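Long-range contacts in polyhedrin (Uranotaenia sapphirina cypovirus, PDB 4S1K), which packs into the protein crystals (polyhedra) that enclose cypovirus particles, and carries ATP bound within the crystal lattice: residues 32-37 and 101-106; 115-120 and 143-148; 39-44 and 60-65. One frame throughout, in Å; residues are numbered along the deposited sequence.

Interaction 1 (32-37 and 101-106); sequences VAEYPE and KLSFYL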
loop_
_atom_site.group_PDB
_atom_site.type_symbol
_atom_site.label_atom_id
_atom_site.label_comp_id
_atom_site.label_asym_id
_atom_site.label_seq_id
_atom_site.Cartn_x
_atom_site.Cartn_y
_atom_site.Cartn_z
ATOM N N VAL A 32 -4.846 0.878 -18.504
ATOM C CA VAL A 32 -5.956 0.060 -18.986
ATOM C C VAL A 32 -5.419 -1.285 -19.499
ATOM O O VAL A 32 -4.533 -1.307 -20.361
ATOM C CB VAL A 32 -6.691 0.738 -20.167
ATOM C CG1 VAL A 32 -7.909 -0.083 -20.567
ATOM C CG2 VAL A 32 -7.084 2.167 -19.829
ATOM N N ALA A 33 -5.969 -2.376 -18.958
ATOM C CA ALA A 33 -5.777 -3.718 -19.496
ATOM C C ALA A 33 -6.982 -4.131 -20.296
ATOM O O ALA A 33 -8.095 -4.076 -19.803
ATOM C CB ALA A 33 -5.573 -4.714 -18.371
ATOM N N GLU A 34 -6.754 -4.548 -21.531
ATOM C CA GLU A 34 -7.795 -5.145 -22.366
ATOM C C GLU A 34 -7.594 -6.621 -22.560
ATOM O O GLU A 34 -6.488 -7.064 -22.853
ATOM C CB GLU A 34 -7.793 -4.560 -23.751
ATOM C CG GLU A 34 -8.075 -3.103 -23.722
ATOM C CD GLU A 34 -7.941 -2.515 -25.095
ATOM O OE1 GLU A 34 -6.929 -1.819 -25.341
ATOM O OE2 GLU A 34 -8.871 -2.782 -25.898
ATOM N N TYR A 35 -8.709 -7.343 -22.483
ATOM C CA TYR A 35 -8.739 -8.790 -22.540
ATOM C C TYR A 35 -9.394 -9.303 -23.871
ATOM O O TYR A 35 -9.989 -8.519 -24.640
ATOM C CB TYR A 35 -9.458 -9.321 -21.286
ATOM C CG TYR A 35 -8.826 -8.762 -20.025
ATOM C CD1 TYR A 35 -7.759 -9.417 -19.419
ATOM C CD2 TYR A 35 -9.255 -7.559 -19.485
ATOM C CE1 TYR A 35 -7.157 -8.915 -18.285
ATOM C CE2 TYR A 35 -8.644 -7.032 -18.360
ATOM C CZ TYR A 35 -7.593 -7.721 -17.770
ATOM O OH TYR A 35 -7.000 -7.237 -16.661
ATOM N N PRO A 36 -9.302 -10.619 -24.123
ATOM C CA PRO A 36 -9.645 -11.082 -25.452
ATOM C C PRO A 36 -11.064 -10.806 -25.840
ATOM O O PRO A 36 -11.304 -10.464 -26.991
ATOM C CB PRO A 36 -9.379 -12.591 -25.377
ATOM C CG PRO A 36 -8.252 -12.668 -24.409
ATOM C CD PRO A 36 -8.666 -11.681 -23.343
ATOM N N GLU A 37 -11.998 -10.940 -24.894
ATOM C CA GLU A 37 -13.419 -10.722 -25.213
ATOM C C GLU A 37 -13.835 -9.238 -25.165
ATOM O O GLU A 37 -15.001 -8.887 -25.391
ATOM C CB GLU A 37 -14.297 -11.615 -24.323
ATOM C CG GLU A 37 -14.261 -13.094 -24.747
ATOM C CD GLU A 37 -15.212 -13.969 -23.940
ATOM O OE1 GLU A 37 -15.550 -13.565 -22.798
ATOM O OE2 GLU A 37 -15.592 -15.091 -24.396
ATOM N N LYS A 101 -3.433 -6.566 -24.306
ATOM C CA LYS A 101 -2.781 -5.321 -24.504
ATOM C C LYS A 101 -2.826 -4.499 -23.217
ATOM O O LYS A 101 -3.790 -4.596 -22.442
ATOM C CB LYS A 101 -3.514 -4.550 -25.599
ATOM C CG LYS A 101 -2.893 -3.189 -25.807
ATOM C CD LYS A 101 -3.454 -2.494 -26.991
ATOM C CE LYS A 101 -4.894 -2.168 -26.729
ATOM N NZ LYS A 101 -5.301 -0.832 -27.262
ATOM N N LEU A 102 -1.801 -3.681 -22.997
ATOM C CA LEU A 102 -1.774 -2.749 -21.848
ATOM C C LEU A 102 -1.600 -1.351 -22.414
ATOM O O LEU A 102 -0.781 -1.172 -23.314
ATOM C CB LEU A 102 -0.613 -3.079 -20.926
ATOM C CG LEU A 102 -0.741 -3.953 -19.666
ATOM C CD1 LEU A 102 -1.994 -4.786 -19.586
ATOM C CD2 LEU A 102 0.499 -4.814 -19.508
ATOM N N SER A 103 -2.410 -0.400 -21.930
ATOM C CA SER A 103 -2.324 0.997 -22.300
ATOM C C SER A 103 -2.010 1.865 -21.069
ATOM O O SER A 103 -2.658 1.758 -20.021
ATOM C CB SER A 103 -3.659 1.457 -22.900
ATOM O OG SER A 103 -3.995 0.743 -24.077
ATOM N N PHE A 104 -1.044 2.761 -21.207
ATOM C CA PHE A 104 -0.647 3.617 -20.116
ATOM C C PHE A 104 -0.914 5.074 -20.511
ATOM O O PHE A 104 -0.327 5.585 -21.465
ATOM C CB PHE A 104 0.835 3.419 -19.788
ATOM C CG PHE A 104 1.189 2.039 -19.333
ATOM C CD1 PHE A 104 1.344 1.006 -20.241
ATOM C CD2 PHE A 104 1.404 1.782 -18.012
ATOM C CE1 PHE A 104 1.648 -0.274 -19.828
ATOM C CE2 PHE A 104 1.748 0.505 -17.578
ATOM C CZ PHE A 104 1.865 -0.522 -18.492
ATOM N N TYR A 105 -1.805 5.752 -19.787
ATOM C CA TYR A 105 -2.177 7.142 -20.139
ATOM C C TYR A 105 -1.580 8.022 -19.050
ATOM O O TYR A 105 -1.835 7.810 -17.880
ATOM C CB TYR A 105 -3.696 7.328 -20.285
ATOM C CG TYR A 105 -4.250 6.603 -21.498
ATOM C CD1 TYR A 105 -4.156 7.159 -22.758
ATOM C CD2 TYR A 105 -4.816 5.340 -21.396
ATOM C CE1 TYR A 105 -4.589 6.480 -23.882
ATOM C CE2 TYR A 105 -5.271 4.658 -22.534
ATOM C CZ TYR A 105 -5.159 5.236 -23.772
ATOM O OH TYR A 105 -5.583 4.581 -24.927
ATOM N N LEU A 106 -0.727 8.967 -19.454
ATOM C CA LEU A 106 -0.097 9.851 -18.512
ATOM C C LEU A 106 -0.498 11.296 -18.820
ATOM O O LEU A 106 -0.350 11.790 -19.948
ATOM C CB LEU A 106 1.416 9.698 -18.567
ATOM C CG LEU A 106 2.064 8.544 -17.808
ATOM C CD1 LEU A 106 1.710 7.187 -18.393
ATOM C CD2 LEU A 106 3.581 8.704 -17.859
HETATM O O HOH W 1 -5.316 -1.349 -23.322
#

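Interaction 2 (115-120 and 143-148); sequences ASIDIR and SYKRNK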
loop_
_atom_site.group_PDB
_atom_site.type_symbol
_atom_site.label_atom_id
_atom_site.label_comp_id
_atom_site.label_asym_id
_atom_site.label_seq_id
_atom_site.Cartn_x
_atom_site.Cartn_y
_atom_site.Cartn_z
ATOM N N ALA A 115 10.071 9.311 -16.721
ATOM C CA ALA A 115 8.956 8.409 -16.508
ATOM C C ALA A 115 9.392 6.996 -16.918
ATOM O O ALA A 115 9.987 6.779 -17.988
ATOM C CB ALA A 115 7.720 8.849 -17.286
ATOM N N SER A 116 9.091 6.038 -16.060
ATOM C CA SER A 116 9.612 4.692 -16.211
ATOM C C SER A 116 8.436 3.724 -16.132
ATOM O O SER A 116 7.627 3.800 -15.201
ATOM C CB SER A 116 10.611 4.451 -15.085
ATOM O OG SER A 116 11.107 3.149 -15.099
ATOM N N ILE A 117 8.326 2.840 -17.112
ATOM C CA ILE A 117 7.279 1.837 -17.140
ATOM C C ILE A 117 7.903 0.466 -17.288
ATOM O O ILE A 117 8.415 0.140 -18.326
ATOM C CB ILE A 117 6.328 2.052 -18.315
ATOM C CG1 ILE A 117 5.585 3.388 -18.177
ATOM C CG2 ILE A 117 5.359 0.861 -18.433
ATOM C CD1 ILE A 117 4.804 3.740 -19.450
ATOM N N ASP A 118 7.831 -0.335 -16.226
ATOM C CA ASP A 118 8.546 -1.607 -16.115
ATOM C C ASP A 118 7.504 -2.737 -16.133
ATOM O O ASP A 118 6.692 -2.880 -15.200
ATOM C CB ASP A 118 9.342 -1.626 -14.788
ATOM C CG ASP A 118 10.348 -2.788 -14.704
ATOM O OD1 ASP A 118 10.385 -3.563 -15.706
ATOM O OD2 ASP A 118 11.079 -2.925 -13.658
ATOM N N ILE A 119 7.480 -3.491 -17.218
ATOM C CA ILE A 119 6.646 -4.683 -17.312
ATOM C C ILE A 119 7.460 -5.828 -16.714
ATOM O O ILE A 119 8.490 -6.246 -17.282
ATOM C CB ILE A 119 6.243 -4.993 -18.755
ATOM C CG1 ILE A 119 5.695 -3.710 -19.420
ATOM C CG2 ILE A 119 5.259 -6.168 -18.776
ATOM C CD1 ILE A 119 4.544 -3.034 -18.669
ATOM N N ARG A 120 7.040 -6.260 -15.523
ATOM C CA ARG A 120 7.824 -7.178 -14.735
ATOM C C ARG A 120 7.186 -8.534 -14.876
ATOM O O ARG A 120 6.095 -8.651 -15.409
ATOM C CB ARG A 120 7.855 -6.742 -13.281
ATOM C CG ARG A 120 8.577 -5.410 -13.071
ATOM C CD ARG A 120 8.448 -4.932 -11.633
ATOM N NE ARG A 120 9.366 -5.625 -10.784
ATOM C CZ ARG A 120 10.679 -5.391 -10.734
ATOM N NH1 ARG A 120 11.234 -4.447 -11.502
ATOM N NH2 ARG A 120 11.451 -6.121 -9.916
ATOM N N SER A 143 12.871 0.684 -19.596
ATOM C CA SER A 143 11.663 1.223 -18.936
ATOM C C SER A 143 11.446 2.692 -19.232
ATOM O O SER A 143 10.335 3.177 -19.128
ATOM C CB SER A 143 11.703 1.007 -17.417
ATOM O OG SER A 143 12.677 1.856 -16.754
ATOM N N TYR A 144 12.499 3.403 -19.630
ATOM C CA TYR A 144 12.401 4.844 -19.886
ATOM C C TYR A 144 11.937 5.075 -21.293
ATOM O O TYR A 144 12.701 4.879 -22.216
ATOM C CB TYR A 144 13.761 5.481 -19.698
ATOM C CG TYR A 144 14.191 5.457 -18.278
ATOM C CD1 TYR A 144 13.689 6.390 -17.384
ATOM C CD2 TYR A 144 15.067 4.492 -17.808
ATOM C CE1 TYR A 144 14.072 6.384 -16.053
ATOM C CE2 TYR A 144 15.462 4.477 -16.481
ATOM C CZ TYR A 144 14.958 5.437 -15.611
ATOM O OH TYR A 144 15.323 5.457 -14.284
ATOM N N LYS A 145 10.691 5.490 -21.479
ATOM C CA LYS A 145 10.123 5.481 -22.833
ATOM C C LYS A 145 10.480 6.724 -23.566
ATOM O O LYS A 145 10.734 6.641 -24.746
ATOM C CB LYS A 145 8.603 5.299 -22.843
ATOM C CG LYS A 145 8.082 4.062 -22.146
ATOM C CD LYS A 145 8.846 2.810 -22.541
ATOM C CE LYS A 145 8.407 1.628 -21.697
ATOM N NZ LYS A 145 9.100 0.410 -22.127
ATOM N N ARG A 146 10.449 7.873 -22.883
ATOM C CA ARG A 146 10.874 9.153 -23.456
ATOM C C ARG A 146 10.078 9.477 -24.731
ATOM O O ARG A 146 8.848 9.616 -24.660
ATOM C CB ARG A 146 12.411 9.184 -23.680
ATOM C CG ARG A 146 13.173 8.922 -22.395
ATOM C CD ARG A 146 14.595 9.479 -22.352
ATOM N NE ARG A 146 15.381 8.748 -21.336
ATOM C CZ ARG A 146 15.950 7.547 -21.529
ATOM N NH1 ARG A 146 15.866 6.932 -22.694
ATOM N NH2 ARG A 146 16.639 6.957 -20.569
ATOM N N ASN A 147 10.743 9.559 -25.885
ATOM C CA ASN A 147 10.058 9.926 -27.111
ATOM C C ASN A 147 9.352 8.719 -27.730
ATOM O O ASN A 147 8.756 8.855 -28.781
ATOM C CB ASN A 147 11.023 10.596 -28.116
ATOM C CG ASN A 147 11.434 11.995 -27.693
ATOM O OD1 ASN A 147 10.757 12.968 -28.001
ATOM N ND2 ASN A 147 12.542 12.098 -26.962
ATOM N N LYS A 148 9.376 7.547 -27.093
ATOM C CA LYS A 148 8.487 6.477 -27.528
ATOM C C LYS A 148 7.025 6.635 -26.998
ATOM O O LYS A 148 6.121 5.906 -27.432
ATOM C CB LYS A 148 9.069 5.116 -27.173
ATOM C CG LYS A 148 10.442 4.932 -27.779
ATOM C CD LYS A 148 10.945 3.504 -27.737
ATOM C CE LYS A 148 12.328 3.408 -28.360
ATOM N NZ LYS A 148 13.045 2.138 -28.053
HETATM O O HOH W 2 10.398 8.293 -20.223
HETATM O O HOH W 3 8.713 -1.959 -20.423
#

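Interaction 3 (39-44 and 60-65); sequences QCKSFH and LMWDID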
loop_
_atom_site.group_PDB
_atom_site.type_symbol
_atom_site.label_atom_id
_atom_site.label_comp_id
_atom_site.label_asym_id
_atom_site.label_seq_id
_atom_site.Cartn_x
_atom_site.Cartn_y
_atom_site.Cartn_z
ATOM N N GLN A 39 -13.216 -6.859 -22.616
ATOM C CA GLN A 39 -13.339 -6.209 -21.331
ATOM C C GLN A 39 -12.091 -5.407 -21.061
ATOM O O GLN A 39 -11.033 -5.740 -21.560
ATOM C CB GLN A 39 -13.511 -7.214 -20.201
ATOM C CG GLN A 39 -14.523 -8.302 -20.502
ATOM C CD GLN A 39 -13.866 -9.565 -21.041
ATOM O OE1 GLN A 39 -12.914 -9.526 -21.825
ATOM N NE2 GLN A 39 -14.381 -10.703 -20.605
ATOM N N CYS A 40 -12.244 -4.364 -20.247
ATOM C CA CYS A 40 -11.210 -3.418 -19.904
ATOM C C CYS A 40 -11.188 -3.281 -18.416
ATOM O O CYS A 40 -12.218 -3.192 -17.774
ATOM C CB CYS A 40 -11.504 -2.050 -20.516
ATOM S SG CYS A 40 -11.429 -2.087 -22.313
ATOM N N LYS A 41 -9.998 -3.263 -17.866
ATOM C CA LYS A 41 -9.827 -2.969 -16.455
ATOM C C LYS A 41 -8.931 -1.759 -16.441
ATOM O O LYS A 41 -7.857 -1.807 -17.059
ATOM C CB LYS A 41 -9.165 -4.162 -15.762
ATOM C CG LYS A 41 -9.763 -4.558 -14.452
ATOM C CD LYS A 41 -9.108 -5.813 -13.895
ATOM C CE LYS A 41 -8.920 -5.619 -12.391
ATOM N NZ LYS A 41 -8.564 -6.867 -11.687
ATOM N N SER A 42 -9.368 -0.695 -15.765
ATOM C CA SER A 42 -8.587 0.554 -15.593
ATOM C C SER A 42 -8.116 0.725 -14.142
ATOM O O SER A 42 -8.837 0.418 -13.201
ATOM C CB SER A 42 -9.386 1.807 -16.016
ATOM O OG SER A 42 -10.454 2.076 -15.111
ATOM N N PHE A 43 -6.887 1.199 -13.993
ATOM C CA PHE A 43 -6.299 1.433 -12.703
ATOM C C PHE A 43 -5.764 2.861 -12.711
ATOM O O PHE A 43 -4.895 3.201 -13.514
ATOM C CB PHE A 43 -5.146 0.468 -12.409
ATOM C CG PHE A 43 -5.440 -0.990 -12.673
ATOM C CD1 PHE A 43 -5.443 -1.491 -13.963
ATOM C CD2 PHE A 43 -5.614 -1.873 -11.622
ATOM C CE1 PHE A 43 -5.643 -2.822 -14.206
ATOM C CE2 PHE A 43 -5.803 -3.217 -11.859
ATOM C CZ PHE A 43 -5.836 -3.690 -13.147
ATOM N N HIS A 44 -6.282 3.673 -11.797
ATOM C CA HIS A 44 -5.956 5.082 -11.714
ATOM C C HIS A 44 -5.174 5.377 -10.461
ATOM O O HIS A 44 -5.566 4.992 -9.363
ATOM C CB HIS A 44 -7.198 5.963 -11.673
ATOM C CG HIS A 44 -6.883 7.410 -11.382
ATOM N ND1 HIS A 44 -7.125 7.996 -10.160
ATOM C CD2 HIS A 44 -6.276 8.355 -12.132
ATOM C CE1 HIS A 44 -6.720 9.252 -10.186
ATOM N NE2 HIS A 44 -6.190 9.491 -11.367
ATOM N N LEU A 60 -3.953 -7.841 -12.317
ATOM C CA LEU A 60 -4.078 -7.636 -13.775
ATOM C C LEU A 60 -4.884 -8.682 -14.550
ATOM O O LEU A 60 -5.173 -8.495 -15.734
ATOM C CB LEU A 60 -2.694 -7.610 -14.438
ATOM C CG LEU A 60 -1.965 -6.322 -14.661
ATOM C CD1 LEU A 60 -0.830 -6.658 -15.610
ATOM C CD2 LEU A 60 -2.867 -5.214 -15.217
ATOM N N MET A 61 -5.180 -9.808 -13.932
ATOM C CA MET A 61 -6.003 -10.828 -14.585
ATOM C C MET A 61 -7.416 -10.332 -14.616
ATOM O O MET A 61 -7.856 -9.604 -13.704
ATOM C CB MET A 61 -6.031 -12.125 -13.788
ATOM C CG MET A 61 -4.692 -12.808 -13.616
ATOM S SD MET A 61 -4.138 -13.640 -15.104
ATOM C CE MET A 61 -5.003 -15.212 -14.933
ATOM N N TRP A 62 -8.166 -10.751 -15.630
ATOM C CA TRP A 62 -9.597 -10.512 -15.583
ATOM C C TRP A 62 -10.163 -11.466 -14.556
ATOM O O TRP A 62 -9.986 -12.689 -14.673
ATOM C CB TRP A 62 -10.288 -10.619 -16.945
ATOM C CG TRP A 62 -11.791 -10.332 -16.882
ATOM C CD1 TRP A 62 -12.790 -11.255 -16.898
ATOM C CD2 TRP A 62 -12.438 -9.053 -16.796
ATOM N NE1 TRP A 62 -14.008 -10.639 -16.824
ATOM C CE2 TRP A 62 -13.827 -9.287 -16.802
ATOM C CE3 TRP A 62 -11.986 -7.740 -16.749
ATOM C CZ2 TRP A 62 -14.764 -8.253 -16.736
ATOM C CZ3 TRP A 62 -12.923 -6.721 -16.683
ATOM C CH2 TRP A 62 -14.282 -6.982 -16.659
ATOM N N ASP A 63 -10.813 -10.893 -13.548
ATOM C CA ASP A 63 -11.131 -11.643 -12.329
ATOM C C ASP A 63 -12.641 -11.808 -12.034
ATOM O O ASP A 63 -13.036 -12.316 -10.993
ATOM C CB ASP A 63 -10.368 -11.041 -11.129
ATOM C CG ASP A 63 -10.596 -9.529 -10.960
ATOM O OD1 ASP A 63 -10.991 -8.821 -11.917
ATOM O OD2 ASP A 63 -10.356 -9.041 -9.849
ATOM N N ILE A 64 -13.482 -11.433 -12.974
ATOM C CA ILE A 64 -14.925 -11.559 -12.797
ATOM C C ILE A 64 -15.377 -12.852 -13.417
ATOM O O ILE A 64 -14.869 -13.272 -14.449
ATOM C CB ILE A 64 -15.677 -10.418 -13.470
ATOM C CG1 ILE A 64 -15.056 -9.061 -13.065
ATOM C CG2 ILE A 64 -17.150 -10.522 -13.154
ATOM C CD1 ILE A 64 -14.937 -8.861 -11.579
ATOM N N ASP A 65 -16.345 -13.478 -12.781
ATOM C CA ASP A 65 -16.776 -14.814 -13.146
ATOM C C ASP A 65 -18.238 -14.876 -12.767
ATOM O O ASP A 65 -18.546 -14.839 -11.580
ATOM C CB ASP A 65 -15.941 -15.819 -12.341
ATOM C CG ASP A 65 -16.494 -17.233 -12.384
ATOM O OD1 ASP A 65 -17.036 -17.653 -13.424
ATOM O OD2 ASP A 65 -16.357 -17.928 -11.360
#

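Interaction 1 (32-37 and 101-106)
The carbonyl oxygen of Val32 takes two hydrogen bonds, from Ser103 N and from a water. Ser103 N donates to Val32 O at 2.8 Å. The water donates to Val32 O at 3.1 Å. Beside the Ser103 bond the CA-H of Leu102 adds a weaker contact, with Leu102 CA 3.5 Å from Val32 O. Val32 N in turn donates to Ser103 O, so Val32 and Ser103 form a hydrogen-bonded antiparallel pair.

Glu34 and Lys101 make the next hydrogen-bonded pair, but less evenly. Glu34 N reaches Lys101 O at 3.1 Å. The return bond from Lys101 N to Glu34 O is weak, at 3.4 Å, at the place where strand 27-34 ends. Between these pairs Ala33 and Leu102 form a non-hydrogen-bonded pair, with no backbone bond between the two. Here Ala33 CB packs on Leu102 CD1 at 3.8 Å.

These two strands are the middle pair of a six-stranded antiparallel sheet of the polyhedrin fold. Strand 40-47 flanks 27-34 on its other side, and strand 160-166 flanks 101-107.

The sheet face with Val32 and Ser103 carries the other side-chain contacts. Val32 CG1 is anti to the backbone N (chi1 -175°), which leaves CG2 beside that N. CG2 then meets the edge of the Tyr105 ring, 4.1 Å from Tyr105 CE2. The hydroxyl of Tyr105 is tied elsewhere, to Tyr164 OH and Leu230 N. Glu34 and Lys101 run side by side, and the lysine bends in its outer torsions. Lys101 NZ comes within 2.7 Å of Glu34 OE1, a salt bridge whose exact geometry is doubtful because OE1 is modelled too close to Lys101 CE. The water on Val32 O also bonds Ser103 OG; its bond to Glu34 OE1 shares the doubt about that atom.

Interaction 2 (115-120 and 143-148)
The backbones meet through a bond from Ile117 N to Ser143 O, 2.9 Å long and straight at the hydrogen (170°), although the donor sits 31° out of the carbonyl plane. Beside it, the two serine hydroxyls lie 2.6 Å apart, Ser116 OG to Ser143 OG. Ser143 OG stands between its own N and carbonyl carbon (chi1 71°), where it meets Ser116 and also bonds Pro140 O. Ser116 CB sits over one face of the Tyr144 ring, 4.1 Å from Tyr144 CE1.

Lys145 bends at chi2 and lays its chain against Ile117. Lys145 CE is 4.0 Å from Ile117 CB. Lys145 NZ bonds Cys142 O and makes a cation-pi contact with Trp163. A water accepts from Lys145 NZ and donates to Ile117 O. A second water donates to Ala115 O at 2.7 Å and accepts from Arg146 N, so two waters bridge the segments, at Ala115 and at Ile117.

Ser116, Asp118 and Arg120 bond through their backbones to strand 173-179. Ile117 instead offers its N-H to segment 143-148. The loop thus lies along strand 116-120, the border strand within this chain of a three-stranded antiparallel sheet, held by one backbone bond and side-chain contacts.

Interaction 3 (39-44 and 60-65)
The Trp62 indole is sandwiched between Gln39 and Ile64. Gln39 CB sits over the six-membered ring, 3.6 Å from its centroid and 10° off the ring normal, a CH-pi contact. On the opposite face lies Ile64 CG1, 3.7 Å above the indole plane and toward the rim. At the ring edge, near its plane, Cys40 O is 3.8 Å from Trp62 CZ3.

Gln39 bends at chi2 (96°), which carries its chain across the indole toward the pyrrole side. Gln39 NE2 ends 3.8 Å from Trp62 NE1, with the amide plane turned 39° from the ring. Tyr35 and Trp210 also meet the indole, the latter edge-to-face. Segment 60-65 thus packs beside the start of strand 40-47, a strand of the six-stranded antiparallel sheet.

Further along that strand, Phe43 packs on Leu60. Leu60 CD2 approaches the ring obliquely, 3.8 Å from Phe43 CE1.

Between the Trp62 and Phe43 contacts Lys41 reaches across toward Asp63, and their side chains cross at about a right angle. Lys41 NZ forms a salt bridge to Asp63 OD1 at 3.1 Å, though as a hydrogen bond it is weak. Lys41 NZ also makes a weak bond to Met61 O at 3.5 Å. Its stronger partner is Glu59 O, the carbonyl just before the segment. The carboxylate is shared too: Trp210 NE1 bonds Asp63 OD1 and Gln69 NE2 bonds Asp63 OD2.

Both charged residues are buried. The carboxylate and the carbonyl oxygens around Lys41 would be expected to keep its amine protonated. The two N-H donors and the ammonium should likewise hold Asp63 ionised, making a charged pair within a buried contact.

How the interactions relate
Interactions 1 and 3 are close neighbours, with centres about 9 Å apart. Strands 27-34 and 40-47 lie side by side in one sheet, and Ala33 N is 2.7 Å from Lys41 O, a probable hydrogen bond. Tyr35 extends the link: its CE1 packs on Trp62 N, 3.4 Å away. Interaction 2 involves strand 116-120 of a separate three-stranded sheet and a loop, about 16 Å from interaction 1 between centres. The sheets touch, for example at Phe104, whose CZ is 3.7 Å from Ile119 CD1. Interactions 2 and 3 do not touch. The bound ATP lies nearest to interaction 1, about 9 Å from the Tyr105 side chain; the other two contacts lie away from its site.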